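Side-chain contacts in tyrocidine synthase 2 (Brevibacillus parabrevis, PDB 6TA8), which belongs to the nonribosomal peptide synthetases and is represented here by its condensation domain, a fold of two lobes built round separate beta sheets: residues S136-L139 against E140-P143; Q209-A212 against D213-E216. All coordinates share one frame; numbering follows the deposited sequence.

Overall arrangement
Both interactions are local contacts, a loop turn and a helix end, and each uses an aspartate carboxylate to hold a nearby side chain. Interaction 1 shapes the loop between helix 122-134 and strand 145-152, in the lobe built on the five-stranded sheet. Interaction 2 closes helix 201-212 and faces loops of the other lobe. Interaction 1 comes well before interaction 2 along the chain. Interactions 1 and 2 have centres about 33 Å apart and nearest atoms about 21 Å apart. Buried I137 and L139 of interaction 1 reach H163, the first histidine of the family's HHxxxDG motif. Interaction 1 is nonetheless a surface contact; interaction 2 is partly buried, about 25 Å from centre to chain centre.

Interaction 1: S136-L139 against E140-P143; sequences SIDL and EHGP
The geometry at D138 fits an Asx turn, held by a weak bond, in the surface loop between helix 122-134 and strand 145-152, with H141 clasping the same carboxylate. The one bond across the turn that is not weak runs from H141 ND1 to D138 OD2, at 2.7 Å. It meets the syn lone pair of OD2 and lies close to the plane of the imidazole. The carboxylate and ring planes are 60° apart, so the acid comes to the ring edge turned rather than flat. D138 CG is anti to its own backbone N (chi1 -175°), which swings the carboxylate forward over the next three residues. There OD1 takes the weak Asx-turn bond from E140 N at 3.4 Å. OD2 takes a second weak bond, from H141 N at 3.4 Å. The backbone adds another weak bond, G142 N to D138 O at 3.0 Å. G142 has a positive phi of 72°, a value that favours glycine, and the peptide before P143 is cis. E140 CG sits over one face of the imidazole, 3.8 Å above its plane and offset toward the rim. L139 points away from the turn and is buried against Y90, H163, L144 and L165. I137 also touches H163, which opens the HHxxxDG motif of condensation domains. One carboxylate thus accepts one firm bond from a ring nitrogen and two weak ones from backbone amides. The ND1 bond probably helps to set the rotation of the imidazole, and the nearby negative charge would probably favour a protonated histidine.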
ATOM      1  N   SER A 136      -9.356  16.105  -7.885  1.00 35.85           N
ATOM      2  CA  SER A 136      -8.851  17.368  -8.408  1.00 36.71           C
ATOM      3  C   SER A 136      -7.336  17.466  -8.261  1.00 34.82           C
ATOM      4  O   SER A 136      -6.790  18.534  -7.979  1.00 45.58           O
ATOM      5  CB  SER A 136      -9.532  18.549  -7.723  1.00 37.84           C
ATOM      6  OG  SER A 136      -9.302  18.533  -6.325  1.00 51.87           O
ATOM      7  N   ILE A 137      -6.637  16.352  -8.456  1.00 44.86           N
ATOM      8  CA  ILE A 137      -5.181  16.328  -8.376  1.00 34.25           C
ATOM      9  C   ILE A 137      -4.608  16.541  -9.771  1.00 36.23           C
ATOM     10  O   ILE A 137      -4.952  15.817 -10.713  1.00 36.45           O
ATOM     11  CB  ILE A 137      -4.682  15.008  -7.768  1.00 41.13           C
ATOM     12  CG1 ILE A 137      -4.953  14.980  -6.263  1.00 39.72           C
ATOM     13  CG2 ILE A 137      -3.197  14.811  -8.048  1.00 44.24           C
ATOM     14  CD1 ILE A 137      -4.303  13.813  -5.548  1.00 38.17           C
ATOM     15  N   ASP A 138      -3.742  17.541  -9.906  1.00 37.69           N
ATOM     16  CA  ASP A 138      -3.065  17.823 -11.166  1.00 45.53           C
ATOM     17  C   ASP A 138      -1.716  17.115 -11.173  1.00 44.37           C
ATOM     18  O   ASP A 138      -0.839  17.434 -10.365  1.00 43.10           O
ATOM     19  CB  ASP A 138      -2.891  19.329 -11.357  1.00 37.72           C
ATOM     20  CG  ASP A 138      -2.290  19.681 -12.704  1.00 46.66           C
ATOM     21  OD1 ASP A 138      -2.282  18.813 -13.603  1.00 53.20           O
ATOM     22  OD2 ASP A 138      -1.825  20.828 -12.863  1.00 49.82           O
ATOM     23  N   LEU A 139      -1.550  16.158 -12.086  1.00 37.68           N
ATOM     24  CA  LEU A 139      -0.324  15.370 -12.113  1.00 41.22           C
ATOM     25  C   LEU A 139       0.806  16.074 -12.855  1.00 43.63           C
ATOM     26  O   LEU A 139       1.978  15.873 -12.517  1.00 49.26           O
ATOM     27  CB  LEU A 139      -0.590  14.004 -12.749  1.00 44.43           C
ATOM     28  CG  LEU A 139      -0.715  12.823 -11.787  1.00 41.13           C
ATOM     29  CD1 LEU A 139      -0.989  11.533 -12.548  1.00 38.66           C
ATOM     30  CD2 LEU A 139       0.539  12.692 -10.939  1.00 40.45           C
ATOM     31  N   GLU A 140       0.486  16.897 -13.856  1.00 45.51           N
ATOM     32  CA  GLU A 140       1.536  17.518 -14.658  1.00 49.68           C
ATOM     33  C   GLU A 140       2.114  18.762 -13.997  1.00 51.81           C
ATOM     34  O   GLU A 140       3.318  19.018 -14.118  1.00 57.95           O
ATOM     35  CB  GLU A 140       1.005  17.863 -16.051  1.00 44.03           C
ATOM     36  CG  GLU A 140       2.072  18.412 -16.990  1.00 55.20           C
ATOM     37  CD  GLU A 140       1.713  18.250 -18.453  1.00 64.21           C
ATOM     38  OE1 GLU A 140       2.634  18.269 -19.297  1.00 67.87           O
ATOM     39  OE2 GLU A 140       0.512  18.106 -18.763  1.00 74.59           O
ATOM     40  N   HIS A 141       1.291  19.540 -13.296  1.00 48.27           N
ATOM     41  CA  HIS A 141       1.748  20.775 -12.677  1.00 44.63           C
ATOM     42  C   HIS A 141       1.736  20.735 -11.157  1.00 40.45           C
ATOM     43  O   HIS A 141       2.303  21.637 -10.529  1.00 47.66           O
ATOM     44  CB  HIS A 141       0.891  21.956 -13.160  1.00 49.29           C
ATOM     45  CG  HIS A 141       0.614  21.940 -14.632  1.00 49.95           C
ATOM     46  ND1 HIS A 141      -0.635  21.676 -15.152  1.00 51.08           N
ATOM     47  CD2 HIS A 141       1.425  22.156 -15.695  1.00 50.91           C
ATOM     48  CE1 HIS A 141      -0.582  21.731 -16.471  1.00 51.44           C
ATOM     49  NE2 HIS A 141       0.657  22.021 -16.826  1.00 59.64           N
ATOM     50  N   GLY A 142       1.118  19.727 -10.549  1.00 34.64           N
ATOM     51  CA  GLY A 142       1.055  19.631  -9.111  1.00 36.79           C
ATOM     52  C   GLY A 142       0.122  20.665  -8.512  1.00 43.03           C
ATOM     53  O   GLY A 142      -0.545  21.420  -9.226  1.00 40.17           O
ATOM     54  N   PRO A 143       0.055  20.717  -7.173  1.00 47.16           N
ATOM     55  CA  PRO A 143       0.779  19.815  -6.272  1.00 36.73           C
ATOM     56  C   PRO A 143       0.038  18.502  -6.032  1.00 42.34           C
ATOM     57  O   PRO A 143      -1.174  18.433  -6.233  1.00 32.61           O
ATOM     58  CB  PRO A 143       0.877  20.629  -4.983  1.00 40.04           C
ATOM     59  CG  PRO A 143      -0.361  21.458  -4.989  1.00 47.08           C
ATOM     60  CD  PRO A 143      -0.652  21.779  -6.436  1.00 43.14           C
TER
HETATM   61  O   HOH W   1      -2.794  19.608  -7.607  1.00 40.68           O

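Interaction 2: Q209-A212 against D213-E216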
ATOM      1  N   GLN A 209      18.806   1.508 -10.404  1.00 42.32           N
ATOM      2  CA  GLN A 209      19.218   1.090 -11.740  1.00 46.43           C
ATOM      3  C   GLN A 209      20.580   0.407 -11.706  1.00 48.86           C
ATOM      4  O   GLN A 209      20.820  -0.546 -12.456  1.00 52.55           O
ATOM      5  CB  GLN A 209      19.236   2.293 -12.683  1.00 39.81           C
ATOM      6  CG  GLN A 209      19.638   1.960 -14.112  1.00 45.07           C
ATOM      7  CD  GLN A 209      18.698   0.966 -14.770  1.00 48.96           C
ATOM      8  OE1 GLN A 209      17.477   1.094 -14.679  1.00 55.42           O
ATOM      9  NE2 GLN A 209      19.266  -0.030 -15.438  1.00 53.43           N
ATOM     10  N   LYS A 210      21.484   0.879 -10.844  1.00 40.30           N
ATOM     11  CA  LYS A 210      22.777   0.220 -10.697  1.00 49.65           C
ATOM     12  C   LYS A 210      22.615  -1.180 -10.121  1.00 50.62           C
ATOM     13  O   LYS A 210      23.244  -2.132 -10.599  1.00 56.95           O
ATOM     14  CB  LYS A 210      23.698   1.061  -9.813  1.00 46.09           C
ATOM     15  CG  LYS A 210      24.069   2.411 -10.404  1.00 49.05           C
ATOM     16  CD  LYS A 210      24.871   3.240  -9.414  1.00 42.72           C
ATOM     17  CE  LYS A 210      25.289   4.572 -10.016  1.00 44.32           C
ATOM     18  NZ  LYS A 210      25.990   5.431  -9.023  1.00 46.56           N
ATOM     19  N   TYR A 211      21.775  -1.325  -9.094  1.00 49.01           N
ATOM     20  CA  TYR A 211      21.484  -2.648  -8.553  1.00 44.71           C
ATOM     21  C   TYR A 211      20.729  -3.506  -9.559  1.00 54.03           C
ATOM     22  O   TYR A 211      20.813  -4.739  -9.506  1.00 56.82           O
ATOM     23  CB  TYR A 211      20.689  -2.513  -7.253  1.00 47.71           C
ATOM     24  CG  TYR A 211      20.234  -3.826  -6.658  1.00 48.04           C
ATOM     25  CD1 TYR A 211      21.117  -4.638  -5.961  1.00 55.55           C
ATOM     26  CD2 TYR A 211      18.918  -4.248  -6.788  1.00 50.90           C
ATOM     27  CE1 TYR A 211      20.704  -5.839  -5.413  1.00 56.32           C
ATOM     28  CE2 TYR A 211      18.495  -5.446  -6.245  1.00 56.64           C
ATOM     29  CZ  TYR A 211      19.391  -6.237  -5.559  1.00 52.34           C
ATOM     30  OH  TYR A 211      18.973  -7.429  -5.016  1.00 48.78           O
ATOM     31  N   ALA A 212      19.992  -2.878 -10.479  1.00 54.52           N
ATOM     32  CA  ALA A 212      19.291  -3.634 -11.511  1.00 51.33           C
ATOM     33  C   ALA A 212      20.269  -4.331 -12.446  1.00 53.95           C
ATOM     34  O   ALA A 212      20.038  -5.474 -12.857  1.00 58.61           O
ATOM     35  CB  ALA A 212      18.365  -2.709 -12.301  1.00 45.46           C
ATOM     36  N   ASP A 213      21.366  -3.661 -12.792  1.00 56.20           N
ATOM     37  CA  ASP A 213      22.384  -4.220 -13.670  1.00 57.16           C
ATOM     38  C   ASP A 213      23.524  -4.872 -12.902  1.00 58.32           C
ATOM     39  O   ASP A 213      24.516  -5.280 -13.513  1.00 60.09           O
ATOM     40  CB  ASP A 213      22.926  -3.137 -14.603  1.00 54.17           C
ATOM     41  CG  ASP A 213      21.911  -2.705 -15.642  1.00 60.08           C
ATOM     42  OD1 ASP A 213      21.205  -3.583 -16.181  1.00 60.71           O
ATOM     43  OD2 ASP A 213      21.816  -1.490 -15.917  1.00 63.60           O
ATOM     44  N   SER A 214      23.409  -4.976 -11.580  1.00 61.13           N
ATOM     45  CA  SER A 214      24.413  -5.674 -10.798  1.00 57.74           C
ATOM     46  C   SER A 214      24.304  -7.180 -11.026  1.00 62.73           C
ATOM     47  O   SER A 214      23.381  -7.676 -11.680  1.00 62.95           O
ATOM     48  CB  SER A 214      24.261  -5.346  -9.312  1.00 54.47           C
ATOM     49  OG  SER A 214      23.081  -5.921  -8.780  1.00 54.70           O
ATOM     50  N   ASP A 215      25.269  -7.915 -10.475  1.00 64.35           N
ATOM     51  CA  ASP A 215      25.313  -9.361 -10.628  1.00 58.62           C
ATOM     52  C   ASP A 215      24.750 -10.109  -9.427  1.00 51.46           C
ATOM     53  O   ASP A 215      24.513 -11.317  -9.528  1.00 49.03           O
ATOM     54  CB  ASP A 215      26.751  -9.819 -10.899  1.00 72.07           C
ATOM     55  CG  ASP A 215      27.391  -9.065 -12.048  1.00 78.51           C
ATOM     56  OD1 ASP A 215      28.633  -9.100 -12.170  1.00 79.95           O
ATOM     57  OD2 ASP A 215      26.647  -8.432 -12.828  1.00 71.25           O
ATOM     58  N   GLU A 216      24.536  -9.429  -8.299  1.00 53.86           N
ATOM     59  CA  GLU A 216      23.820 -10.053  -7.192  1.00 53.39           C
ATOM     60  C   GLU A 216      22.379 -10.356  -7.582  1.00 60.44           C
ATOM     61  O   GLU A 216      21.833 -11.405  -7.219  1.00 63.73           O
ATOM     62  CB  GLU A 216      23.866  -9.152  -5.958  1.00 50.85           C
ATOM     63  CG  GLU A 216      22.959  -9.603  -4.824  1.00 59.46           C
ATOM     64  CD  GLU A 216      22.843  -8.570  -3.720  1.00 65.39           C
ATOM     65  OE1 GLU A 216      23.499  -7.511  -3.820  1.00 63.76           O
ATOM     66  OE2 GLU A 216      22.096  -8.817  -2.749  1.00 61.35           O
TER
HETATM   67  O   HOH W   2      21.597  -7.598 -14.231  1.00 53.75           O
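The chain leaves helix 201-212 at D213, whose N still bonds back to Q209 O at 3.2 Å, with a weak branch to K210 O at 3.3 Å. S214 N then makes a weak bond to Y211 O. The S214 hydroxyl donates to the same carbonyl, S214 OG to Y211 O 2.7 Å; its chi1 of 70° turns OG back toward the helix. Y211 O therefore receives the hydroxyl and, more weakly, the amide of one residue. One turn back, Q209 NE2 bonds to D213 OD2 at 3.0 Å. The Q209 chain bends at chi2 to bring its amide there. The donor lies above the carboxylate plane, and the two flat groups are turned 58° apart. This is the C-terminal end of a helix, where the S214 hydroxyl binds one of the last carbonyls. The end is docked on the segment following helix 359-365: Q209 NE2 also bonds to L366 O, and D213 OD1 to T368 OG1. Beyond the serine, E216 OE1 approaches the edge of the Y211 ring, 3.6 Å from Y211 CE1, with its carboxylate almost perpendicular to the ring. That carboxylate is held mainly from elsewhere, OE1 by a hydrogen bond from Q311 and OE2 by a salt bridge to K355.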